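Local coordinates for protein DNA polymerase (Bacillus phage phi29, PDB 2PY5) that replicates the viral genome by protein-primed, processive strand-displacement DNA synthesis, and in its natural form also proofreads with a 3'-5' exonuclease, at residues Phe248-Tyr259 / Ile471-Leu480; Thr441-Arg451 / Thr457-Pro468. The protein carries 2 engineered substitutions. All blocks are in the same frame, centred on the assembly; numbering follows the deposited sequence.

Contact 1: residues Phe248-Tyr259 / Ile471-Leu480; sequences FDVNSLYPAQMY and IKDIVDPKKL. With EDO (1,2-ethanediol), chain T.
One face of the Phe248 ring is covered by Ile471, whose CD1 sits almost exactly above the ring centre, 4.1 Å from the centroid and 5° off the normal, a clean CH-pi contact. Val475 CG2 comes in obliquely at Phe248 CE2, the two side chains crossing at about a right angle, and the imidazole of His485 also meets the ring. The second flat group is the Asn251 amide, in the turn that joins strand 241-250 to helix 253-260 in the palm of this family B polymerase. Asp249 and Val250, just ahead of that turn, bind the catalytic magnesium, and Tyr254, just after it, belongs to the nucleotide-binding site.

Two carbonyls hold the amide in its own plane. Asn251 ND2 gives one N-H to Asp476 O and the other to Lys479 O, each at 2.9 Å, but ND2 stands above each carbonyl plane. With both N-H groups taken, and a water donating to Asn251 OD1 and Pro477 O together, the rotation of the amide is fixed. CG lies anti to the carbonyl carbon (chi1 -62°), which sends the amide into the concave side of the 476-479 turn. The turn braces itself: Asp476 OD1 accepts from Lys478 N and Lys479 N, an Asx turn that, with the second bond, is also an Asx motif, the two donors arriving from opposite faces of the carboxylate.

Beyond the turn, Leu480 lies along one side of the short helix, from Ser252 at its N-cap position to Tyr259. Its CG is anti to the backbone N (chi1 -179°), and the two methyls part company: CD2 rests 3.9 Å from Tyr259 CB, while Leu480 CD1 touches both Ala256 CB, at 3.8 Å, and Ser252 CB, at 3.6 Å.

Contact 2: residues Thr441-Arg451 / Thr457-Pro468; sequences TITAAQACYDR and TDSIHLTGTEIP. With EDO (1,2-ethanediol), chain X.
Thr441, Ala444 and Ala445 make a shallow hollow on the helix, into which the branched Ile460 of the strand projects. Ile460 CD1 presses on Ala444 CB at 4.1 Å, while its CG2 lies against Ala445 CB and Thr441 CG2. Helix 441-447 runs nearly parallel to strand 459-463, 13° between axes 8.8 Å apart, as the helix packs on the palm sheet beside the YCDTD motif. Thr441 OG1 donates to Thr457 O, standing above that carbonyl's plane.

Past the helix end, Cys448 is the next bump: its CB meets Leu462 CD2 and its SG meets Pro468 CG, each at 3.8 Å. Arg451 then lies in the hollow of the curved 463-468 chain. Bent at chi3 (60°), it brings NE and NH2 side-on to Thr463 O and NH1 and NH2 end-on to Glu466 O, with Leu462 CD1 over one face of the guanidinium. Thr463 N returns a bond to Arg451 O at 2.9 Å.

Four N-H...O bonds to two carbonyls, all close to the guanidinium plane, fix the orientation of that group and tie residues 463-466 to it; its positive charge is probably offset in part by the negative ends of the two peptide carbonyls.

How the contacts relate
Both contacts lean on the same palm sheet, in which strands 241-250 and 459-463 are antiparallel neighbours; Phe248 O to Ile460 N and Val250 N to Asp458 O bond one contact to the other. The catalytic aspartates Asp249 and Asp458 thereby come side by side. Both contacts are only partly buried, yet contact 2 has more buried residues, with apolar side chains packed between helix and strand, whereas contact 1 is smaller and pins a largely exposed loop. In each, one side chain holds two main-chain carbonyls: a neutral amide in contact 1, a charged guanidinium in contact 2. Along the chain, contact 2 is nested within the loop that contact 1 closes.

Contact 1: residues Phe248-Tyr259 / Ile471-Leu480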
loop_
_atom_site.group_PDB
_atom_site.type_symbol
_atom_site.label_atom_id
_atom_site.label_comp_id
_atom_site.label_asym_id
_atom_site.label_seq_id
_atom_site.Cartn_x
_atom_site.Cartn_y
_atom_site.Cartn_z
ATOM N N PHE F 248 11.236 -11.064 -15.333
ATOM C CA PHE F 248 11.678 -9.710 -15.632
ATOM C C PHE F 248 10.832 -8.742 -14.828
ATOM O O PHE F 248 9.628 -8.943 -14.702
ATOM C CB PHE F 248 11.498 -9.415 -17.107
ATOM C CG PHE F 248 12.368 -10.244 -18.005
ATOM C CD1 PHE F 248 11.913 -11.456 -18.513
ATOM C CD2 PHE F 248 13.639 -9.809 -18.362
ATOM C CE1 PHE F 248 12.711 -12.213 -19.349
ATOM C CE2 PHE F 248 14.429 -10.558 -19.207
ATOM C CZ PHE F 248 13.956 -11.778 -19.688
ATOM N N ASP F 249 11.473 -7.679 -14.324
ATOM C CA ASP F 249 10.809 -6.685 -13.502
ATOM C C ASP F 249 11.218 -5.297 -13.995
ATOM O O ASP F 249 12.402 -5.022 -14.114
ATOM C CB ASP F 249 11.230 -6.904 -12.048
ATOM C CG ASP F 249 10.411 -6.121 -11.059
ATOM O OD1 ASP F 249 9.504 -5.366 -11.461
ATOM O OD2 ASP F 249 10.674 -6.281 -9.846
ATOM N N VAL F 250 10.237 -4.432 -14.263
ATOM C CA VAL F 250 10.573 -3.067 -14.687
ATOM C C VAL F 250 11.324 -2.364 -13.547
ATOM O O VAL F 250 10.962 -2.494 -12.382
ATOM C CB VAL F 250 9.322 -2.267 -15.063
ATOM C CG1 VAL F 250 9.706 -0.831 -15.482
ATOM C CG2 VAL F 250 8.538 -2.976 -16.163
ATOM N N ASN F 251 12.361 -1.610 -13.906
ATOM C CA ASN F 251 13.064 -0.763 -12.951
ATOM C C ASN F 251 12.218 0.467 -12.654
ATOM O O ASN F 251 12.085 1.360 -13.510
ATOM C CB ASN F 251 14.436 -0.365 -13.501
ATOM C CG ASN F 251 15.341 -1.561 -13.742
ATOM O OD1 ASN F 251 15.479 -2.432 -12.870
ATOM N ND2 ASN F 251 15.964 -1.609 -14.910
ATOM N N SER F 252 11.617 0.473 -11.465
ATOM C CA SER F 252 10.785 1.569 -10.965
ATOM C C SER F 252 9.625 1.924 -11.908
ATOM O O SER F 252 9.548 3.031 -12.429
ATOM C CB SER F 252 11.640 2.778 -10.634
ATOM O OG SER F 252 12.558 2.452 -9.586
ATOM N N LEU F 253 8.704 0.974 -12.066
ATOM C CA LEU F 253 7.582 1.105 -12.998
ATOM C C LEU F 253 6.878 2.477 -12.973
ATOM O O LEU F 253 6.754 3.130 -14.005
ATOM C CB LEU F 253 6.554 -0.001 -12.715
ATOM C CG LEU F 253 5.277 -0.009 -13.581
ATOM C CD1 LEU F 253 5.574 -0.552 -14.928
ATOM C CD2 LEU F 253 4.191 -0.810 -12.873
ATOM N N TYR F 254 6.397 2.884 -11.810
ATOM C CA TYR F 254 5.541 4.070 -11.752
ATOM C C TYR F 254 6.343 5.342 -11.935
ATOM O O TYR F 254 5.994 6.150 -12.810
ATOM C CB TYR F 254 4.695 4.070 -10.483
ATOM C CG TYR F 254 3.574 3.039 -10.540
ATOM C CD1 TYR F 254 3.562 1.944 -9.697
ATOM C CD2 TYR F 254 2.530 3.160 -11.448
ATOM C CE1 TYR F 254 2.526 0.994 -9.768
ATOM C CE2 TYR F 254 1.515 2.239 -11.507
ATOM C CZ TYR F 254 1.513 1.171 -10.683
ATOM O OH TYR F 254 0.467 0.237 -10.737
ATOM N N PRO F 255 7.466 5.511 -11.198
ATOM C CA PRO F 255 8.311 6.652 -11.538
ATOM C C PRO F 255 8.734 6.700 -13.014
ATOM O O PRO F 255 8.852 7.799 -13.593
ATOM C CB PRO F 255 9.526 6.472 -10.617
ATOM C CG PRO F 255 8.974 5.808 -9.426
ATOM C CD PRO F 255 7.998 4.793 -10.026
ATOM N N ALA F 256 8.989 5.542 -13.631
ATOM C CA ALA F 256 9.353 5.509 -15.043
ATOM C C ALA F 256 8.233 6.082 -15.920
ATOM O O ALA F 256 8.509 6.834 -16.849
ATOM C CB ALA F 256 9.704 4.098 -15.493
ATOM N N GLN F 257 6.985 5.741 -15.631
ATOM C CA GLN F 257 5.871 6.313 -16.424
ATOM C C GLN F 257 5.781 7.828 -16.238
ATOM O O GLN F 257 5.590 8.593 -17.194
ATOM C CB GLN F 257 4.521 5.679 -16.086
ATOM C CG GLN F 257 4.476 4.171 -16.102
ATOM C CD GLN F 257 5.209 3.560 -17.243
ATOM O OE1 GLN F 257 4.922 3.835 -18.410
ATOM N NE2 GLN F 257 6.195 2.711 -16.926
ATOM N N MET F 258 5.929 8.255 -14.991
ATOM C CA MET F 258 5.902 9.683 -14.650
ATOM C C MET F 258 7.018 10.462 -15.350
ATOM O O MET F 258 6.829 11.612 -15.759
ATOM C CB MET F 258 5.965 9.836 -13.127
ATOM C CG MET F 258 4.756 9.192 -12.466
ATOM S SD MET F 258 4.972 8.907 -10.698
ATOM C CE MET F 258 4.647 10.495 -10.202
ATOM N N TYR F 259 8.174 9.825 -15.519
ATOM C CA TYR F 259 9.328 10.508 -16.064
ATOM C C TYR F 259 9.222 10.737 -17.564
ATOM O O TYR F 259 9.706 11.749 -18.051
ATOM C CB TYR F 259 10.598 9.705 -15.776
ATOM C CG TYR F 259 11.869 10.525 -15.809
ATOM C CD1 TYR F 259 12.729 10.470 -16.891
ATOM C CD2 TYR F 259 12.206 11.350 -14.743
ATOM C CE1 TYR F 259 13.909 11.240 -16.921
ATOM C CE2 TYR F 259 13.375 12.093 -14.743
ATOM C CZ TYR F 259 14.220 12.047 -15.840
ATOM O OH TYR F 259 15.375 12.777 -15.842
ATOM N N ILE F 471 12.356 -8.430 -26.738
ATOM C CA ILE F 471 12.545 -7.459 -25.638
ATOM C C ILE F 471 14.009 -7.172 -25.287
ATOM O O ILE F 471 14.277 -6.387 -24.387
ATOM C CB ILE F 471 11.752 -7.852 -24.328
ATOM C CG1 ILE F 471 12.354 -9.067 -23.624
ATOM C CG2 ILE F 471 10.281 -8.092 -24.635
ATOM C CD1 ILE F 471 11.694 -9.360 -22.274
ATOM N N LYS F 472 14.956 -7.773 -26.009
ATOM C CA LYS F 472 16.380 -7.567 -25.716
ATOM C C LYS F 472 16.770 -6.105 -25.561
ATOM O O LYS F 472 17.570 -5.761 -24.690
ATOM C CB LYS F 472 17.246 -8.155 -26.828
ATOM C CG LYS F 472 17.490 -9.598 -26.669
ATOM C CD LYS F 472 18.617 -10.053 -27.577
ATOM C CE LYS F 472 18.736 -11.563 -27.626
ATOM N NZ LYS F 472 18.090 -12.219 -26.475
ATOM N N ASP F 473 16.211 -5.260 -26.420
ATOM C CA ASP F 473 16.588 -3.847 -26.475
ATOM C C ASP F 473 15.977 -2.995 -25.365
ATOM O O ASP F 473 16.383 -1.836 -25.184
ATOM C CB ASP F 473 16.245 -3.254 -27.849
ATOM C CG ASP F 473 14.749 -3.264 -28.152
ATOM O OD1 ASP F 473 13.947 -3.689 -27.286
ATOM O OD2 ASP F 473 14.379 -2.845 -29.269
ATOM N N ILE F 474 15.006 -3.560 -24.637
ATOM C CA ILE F 474 14.379 -2.888 -23.475
ATOM C C ILE F 474 14.696 -3.591 -22.140
ATOM O O ILE F 474 14.025 -3.343 -21.125
ATOM C CB ILE F 474 12.850 -2.684 -23.678
ATOM C CG1 ILE F 474 12.086 -4.006 -23.796
ATOM C CG2 ILE F 474 12.601 -1.837 -24.914
ATOM C CD1 ILE F 474 10.586 -3.828 -23.842
ATOM N N VAL F 475 15.734 -4.437 -22.158
ATOM C CA VAL F 475 16.251 -5.095 -20.970
ATOM C C VAL F 475 17.530 -4.433 -20.462
ATOM O O VAL F 475 18.480 -4.229 -21.224
ATOM C CB VAL F 475 16.519 -6.594 -21.229
ATOM C CG1 VAL F 475 17.304 -7.202 -20.087
ATOM C CG2 VAL F 475 15.191 -7.309 -21.444
ATOM N N ASP F 476 17.557 -4.121 -19.171
ATOM C CA ASP F 476 18.722 -3.500 -18.535
ATOM C C ASP F 476 18.603 -3.685 -17.032
ATOM O O ASP F 476 17.519 -3.513 -16.491
ATOM C CB ASP F 476 18.796 -2.009 -18.883
ATOM C CG ASP F 476 20.120 -1.379 -18.470
ATOM O OD1 ASP F 476 20.269 -1.007 -17.283
ATOM O OD2 ASP F 476 21.023 -1.272 -19.326
ATOM N N PRO F 477 19.704 -4.039 -16.349
ATOM C CA PRO F 477 19.621 -4.296 -14.910
ATOM C C PRO F 477 19.280 -3.102 -14.022
ATOM O O PRO F 477 18.862 -3.321 -12.873
ATOM C CB PRO F 477 21.014 -4.819 -14.553
ATOM C CG PRO F 477 21.844 -4.613 -15.697
ATOM C CD PRO F 477 21.064 -4.264 -16.876
ATOM N N LYS F 478 19.472 -1.870 -14.524
ATOM C CA LYS F 478 19.366 -0.655 -13.688
ATOM C C LYS F 478 18.546 0.504 -14.277
ATOM O O LYS F 478 17.934 1.262 -13.529
ATOM C CB LYS F 478 20.765 -0.105 -13.370
ATOM C CG LYS F 478 21.856 -1.146 -13.202
ATOM C CD LYS F 478 23.171 -0.495 -12.794
ATOM C CE LYS F 478 24.379 -1.217 -13.412
ATOM N NZ LYS F 478 24.374 -2.698 -13.162
ATOM N N LYS F 479 18.551 0.652 -15.602
ATOM C CA LYS F 479 18.006 1.849 -16.257
ATOM C C LYS F 479 16.516 2.013 -15.998
ATOM O O LYS F 479 15.755 1.058 -16.122
ATOM C CB LYS F 479 18.266 1.811 -17.771
ATOM C CG LYS F 479 19.702 2.129 -18.211
ATOM C CD LYS F 479 19.802 2.039 -19.734
ATOM C CE LYS F 479 21.230 2.132 -20.229
ATOM N NZ LYS F 479 21.289 1.918 -21.702
ATOM N N LEU F 480 16.103 3.232 -15.653
ATOM C CA LEU F 480 14.724 3.539 -15.323
ATOM C C LEU F 480 13.775 3.129 -16.441
ATOM O O LEU F 480 13.954 3.500 -17.589
ATOM C CB LEU F 480 14.563 5.031 -15.050
ATOM C CG LEU F 480 13.189 5.552 -14.673
ATOM C CD1 LEU F 480 12.701 4.947 -13.366
ATOM C CD2 LEU F 480 13.201 7.084 -14.587
HETATM C C1 EDO T . 8.324 2.374 -19.616
HETATM O O1 EDO T . 8.641 1.690 -18.399
HETATM C C2 EDO T . 8.619 3.866 -19.493
HETATM O O2 EDO T . 10.020 4.096 -19.277
HETATM O O HOH W 1 17.321 -2.275 -10.788
#

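Contact 2: residues Thr441-Arg451 / Thr457-Pro468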
loop_
_atom_site.group_PDB
_atom_site.type_symbol
_atom_site.label_atom_id
_atom_site.label_comp_id
_atom_site.label_asym_id
_atom_site.label_seq_id
_atom_site.Cartn_x
_atom_site.Cartn_y
_atom_site.Cartn_z
ATOM N N THR F 441 3.499 -3.245 -19.097
ATOM C CA THR F 441 3.561 -4.664 -18.759
ATOM C C THR F 441 2.801 -5.552 -19.757
ATOM O O THR F 441 3.325 -6.559 -20.223
ATOM C CB THR F 441 3.059 -4.838 -17.334
ATOM O OG1 THR F 441 4.010 -4.194 -16.471
ATOM C CG2 THR F 441 2.862 -6.332 -16.963
ATOM N N ILE F 442 1.591 -5.148 -20.116
ATOM C CA ILE F 442 0.774 -5.908 -21.061
ATOM C C ILE F 442 1.457 -6.024 -22.419
ATOM O O ILE F 442 1.454 -7.104 -23.035
ATOM C CB ILE F 442 -0.629 -5.298 -21.205
ATOM C CG1 ILE F 442 -1.373 -5.406 -19.880
ATOM C CG2 ILE F 442 -1.392 -5.969 -22.346
ATOM C CD1 ILE F 442 -2.630 -4.550 -19.794
ATOM N N THR F 443 2.057 -4.936 -22.907
ATOM C CA THR F 443 2.673 -4.982 -24.236
ATOM C C THR F 443 3.908 -5.902 -24.273
ATOM O O THR F 443 4.104 -6.621 -25.253
ATOM C CB THR F 443 2.999 -3.576 -24.784
ATOM O OG1 THR F 443 3.891 -2.896 -23.912
ATOM C CG2 THR F 443 1.730 -2.758 -24.955
ATOM N N ALA F 444 4.694 -5.905 -23.197
ATOM C CA ALA F 444 5.851 -6.802 -23.119
ATOM C C ALA F 444 5.386 -8.245 -23.008
ATOM O O ALA F 444 5.883 -9.111 -23.703
ATOM C CB ALA F 444 6.751 -6.437 -21.959
ATOM N N ALA F 445 4.403 -8.499 -22.160
ATOM C CA ALA F 445 3.849 -9.847 -22.053
ATOM C C ALA F 445 3.299 -10.355 -23.378
ATOM O O ALA F 445 3.514 -11.510 -23.757
ATOM C CB ALA F 445 2.751 -9.892 -20.988
ATOM N N GLN F 446 2.568 -9.488 -24.071
ATOM C CA GLN F 446 1.973 -9.841 -25.348
ATOM C C GLN F 446 3.043 -10.141 -26.405
ATOM O O GLN F 446 2.907 -11.068 -27.196
ATOM C CB GLN F 446 1.049 -8.734 -25.832
ATOM C CG GLN F 446 0.294 -9.053 -27.101
ATOM C CD GLN F 446 -0.619 -10.250 -26.949
ATOM O OE1 GLN F 446 -1.447 -10.287 -26.027
ATOM N NE2 GLN F 446 -0.493 -11.226 -27.843
ATOM N N ALA F 447 4.122 -9.360 -26.382
ATOM C CA ALA F 447 5.262 -9.605 -27.275
ATOM C C ALA F 447 5.877 -10.975 -27.050
ATOM O O ALA F 447 6.476 -11.560 -27.972
ATOM C CB ALA F 447 6.311 -8.533 -27.075
ATOM N N CYS F 448 5.756 -11.465 -25.807
ATOM C CA CYS F 448 6.280 -12.763 -25.392
ATOM C C CYS F 448 5.169 -13.788 -25.197
ATOM O O CYS F 448 5.299 -14.694 -24.363
ATOM C CB CYS F 448 7.055 -12.599 -24.083
ATOM S SG CYS F 448 8.450 -11.443 -24.175
ATOM N N TYR F 449 4.077 -13.649 -25.948
ATOM C CA TYR F 449 2.889 -14.468 -25.726
ATOM C C TYR F 449 3.147 -15.968 -25.706
ATOM O O TYR F 449 2.512 -16.688 -24.935
ATOM C CB TYR F 449 1.806 -14.146 -26.764
ATOM C CG TYR F 449 0.499 -14.857 -26.503
ATOM C CD1 TYR F 449 -0.377 -14.400 -25.521
ATOM C CD2 TYR F 449 0.150 -15.988 -27.220
ATOM C CE1 TYR F 449 -1.575 -15.046 -25.261
ATOM C CE2 TYR F 449 -1.061 -16.642 -26.978
ATOM C CZ TYR F 449 -1.912 -16.166 -25.990
ATOM O OH TYR F 449 -3.108 -16.807 -25.736
ATOM N N ASP F 450 4.070 -16.441 -26.549
ATOM C CA ASP F 450 4.365 -17.880 -26.636
ATOM C C ASP F 450 4.996 -18.479 -25.370
ATOM O O ASP F 450 5.019 -19.696 -25.210
ATOM C CB ASP F 450 5.227 -18.201 -27.873
ATOM C CG ASP F 450 6.565 -17.438 -27.911
ATOM O OD1 ASP F 450 7.327 -17.653 -28.881
ATOM O OD2 ASP F 450 6.865 -16.629 -27.022
ATOM N N ARG F 451 5.496 -17.607 -24.490
ATOM C CA ARG F 451 6.207 -18.025 -23.277
ATOM C C ARG F 451 5.605 -17.450 -21.997
ATOM O O ARG F 451 6.057 -17.776 -20.920
ATOM C CB ARG F 451 7.676 -17.610 -23.393
ATOM C CG ARG F 451 8.433 -18.359 -24.495
ATOM C CD ARG F 451 9.819 -17.760 -24.709
ATOM N NE ARG F 451 10.639 -17.823 -23.497
ATOM C CZ ARG F 451 11.872 -17.334 -23.384
ATOM N NH1 ARG F 451 12.448 -16.727 -24.416
ATOM N NH2 ARG F 451 12.523 -17.446 -22.233
ATOM N N THR F 457 1.822 -6.534 -12.198
ATOM C CA THR F 457 2.040 -5.098 -12.058
ATOM C C THR F 457 3.226 -4.609 -12.837
ATOM O O THR F 457 3.039 -3.903 -13.820
ATOM C CB THR F 457 2.100 -4.644 -10.588
ATOM O OG1 THR F 457 0.893 -5.034 -9.945
ATOM C CG2 THR F 457 2.235 -3.108 -10.495
ATOM N N ASP F 458 4.429 -4.984 -12.396
ATOM C CA ASP F 458 5.686 -4.554 -13.026
ATOM C C ASP F 458 6.531 -5.746 -13.427
ATOM O O ASP F 458 7.683 -5.579 -13.772
ATOM C CB ASP F 458 6.506 -3.644 -12.068
ATOM C CG ASP F 458 6.784 -4.273 -10.725
ATOM O OD1 ASP F 458 7.303 -3.565 -9.818
ATOM O OD2 ASP F 458 6.462 -5.467 -10.547
ATOM N N SER F 459 5.959 -6.951 -13.421
ATOM C CA SER F 459 6.774 -8.134 -13.620
ATOM C C SER F 459 6.111 -9.084 -14.581
ATOM O O SER F 459 4.898 -9.222 -14.597
ATOM C CB SER F 459 7.031 -8.842 -12.305
ATOM O OG SER F 459 7.676 -7.980 -11.382
ATOM N N ILE F 460 6.932 -9.707 -15.413
ATOM C CA ILE F 460 6.458 -10.778 -16.295
ATOM C C ILE F 460 7.309 -12.031 -16.072
ATOM O O ILE F 460 8.521 -11.970 -15.917
ATOM C CB ILE F 460 6.451 -10.392 -17.793
ATOM C CG1 ILE F 460 7.851 -10.049 -18.316
ATOM C CG2 ILE F 460 5.476 -9.218 -18.008
ATOM C CD1 ILE F 460 7.862 -9.718 -19.816
ATOM N N HIS F 461 6.638 -13.171 -16.041
ATOM C CA HIS F 461 7.271 -14.462 -15.798
ATOM C C HIS F 461 7.099 -15.287 -17.060
ATOM O O HIS F 461 5.965 -15.438 -17.537
ATOM C CB HIS F 461 6.569 -15.195 -14.653
ATOM C CG HIS F 461 6.610 -14.486 -13.330
ATOM N ND1 HIS F 461 6.643 -15.173 -12.134
ATOM C CD2 HIS F 461 6.592 -13.171 -13.007
ATOM C CE1 HIS F 461 6.653 -14.311 -11.136
ATOM N NE2 HIS F 461 6.623 -13.086 -11.634
ATOM N N LEU F 462 8.201 -15.840 -17.573
ATOM C CA LEU F 462 8.220 -16.591 -18.835
ATOM C C LEU F 462 8.744 -18.004 -18.614
ATOM O O LEU F 462 9.598 -18.233 -17.760
ATOM C CB LEU F 462 9.163 -15.921 -19.842
ATOM C CG LEU F 462 8.972 -14.444 -20.196
ATOM C CD1 LEU F 462 9.957 -14.063 -21.305
ATOM C CD2 LEU F 462 7.550 -14.150 -20.601
ATOM N N THR F 463 8.284 -18.940 -19.444
ATOM C CA THR F 463 8.962 -20.228 -19.559
ATOM C C THR F 463 10.317 -20.035 -20.267
ATOM O O THR F 463 10.524 -19.056 -20.990
ATOM C CB THR F 463 8.128 -21.250 -20.345
ATOM O OG1 THR F 463 7.869 -20.746 -21.659
ATOM C CG2 THR F 463 6.801 -21.547 -19.642
ATOM N N GLY F 464 11.252 -20.952 -20.043
ATOM C CA GLY F 464 12.577 -20.856 -20.659
ATOM C C GLY F 464 13.526 -19.890 -19.972
ATOM O O GLY F 464 13.115 -19.075 -19.144
ATOM N N THR F 465 14.805 -19.953 -20.346
ATOM C CA THR F 465 15.834 -19.190 -19.633
ATOM C C THR F 465 16.617 -18.184 -20.499
ATOM O O THR F 465 17.491 -17.497 -19.979
ATOM C CB THR F 465 16.820 -20.136 -18.947
ATOM O OG1 THR F 465 17.555 -20.845 -19.939
ATOM C CG2 THR F 465 16.078 -21.120 -18.048
ATOM N N GLU F 466 16.295 -18.079 -21.791
ATOM C CA GLU F 466 16.942 -17.100 -22.671
ATOM C C GLU F 466 16.103 -15.843 -22.829
ATOM O O GLU F 466 14.882 -15.909 -22.931
ATOM C CB GLU F 466 17.218 -17.710 -24.045
ATOM C CG GLU F 466 18.099 -18.959 -24.009
ATOM C CD GLU F 466 19.535 -18.698 -23.543
ATOM O OE1 GLU F 466 20.261 -19.687 -23.291
ATOM O OE2 GLU F 466 19.951 -17.522 -23.428
ATOM N N ILE F 467 16.758 -14.687 -22.837
ATOM C CA ILE F 467 16.040 -13.433 -23.020
ATOM C C ILE F 467 15.374 -13.439 -24.408
ATOM O O ILE F 467 16.047 -13.682 -25.416
ATOM C CB ILE F 467 16.972 -12.220 -22.882
ATOM C CG1 ILE F 467 17.518 -12.134 -21.447
ATOM C CG2 ILE F 467 16.213 -10.935 -23.212
ATOM C CD1 ILE F 467 18.675 -11.170 -21.280
ATOM N N PRO F 468 14.039 -13.213 -24.457
ATOM C CA PRO F 468 13.397 -13.129 -25.771
ATOM C C PRO F 468 13.996 -12.021 -26.651
ATOM O O PRO F 468 14.221 -10.907 -26.176
ATOM C CB PRO F 468 11.935 -12.819 -25.439
ATOM C CG PRO F 468 11.751 -13.231 -24.032
ATOM C CD PRO F 468 13.069 -13.063 -23.351
HETATM C C1 EDO X . 1.204 -5.603 -28.645
HETATM O O1 EDO X . 0.684 -6.256 -29.810
HETATM C C2 EDO X . 2.703 -5.357 -28.797
HETATM O O2 EDO X . 3.477 -6.083 -27.820
HETATM O O HOH W 2 5.927 -21.958 -23.110
#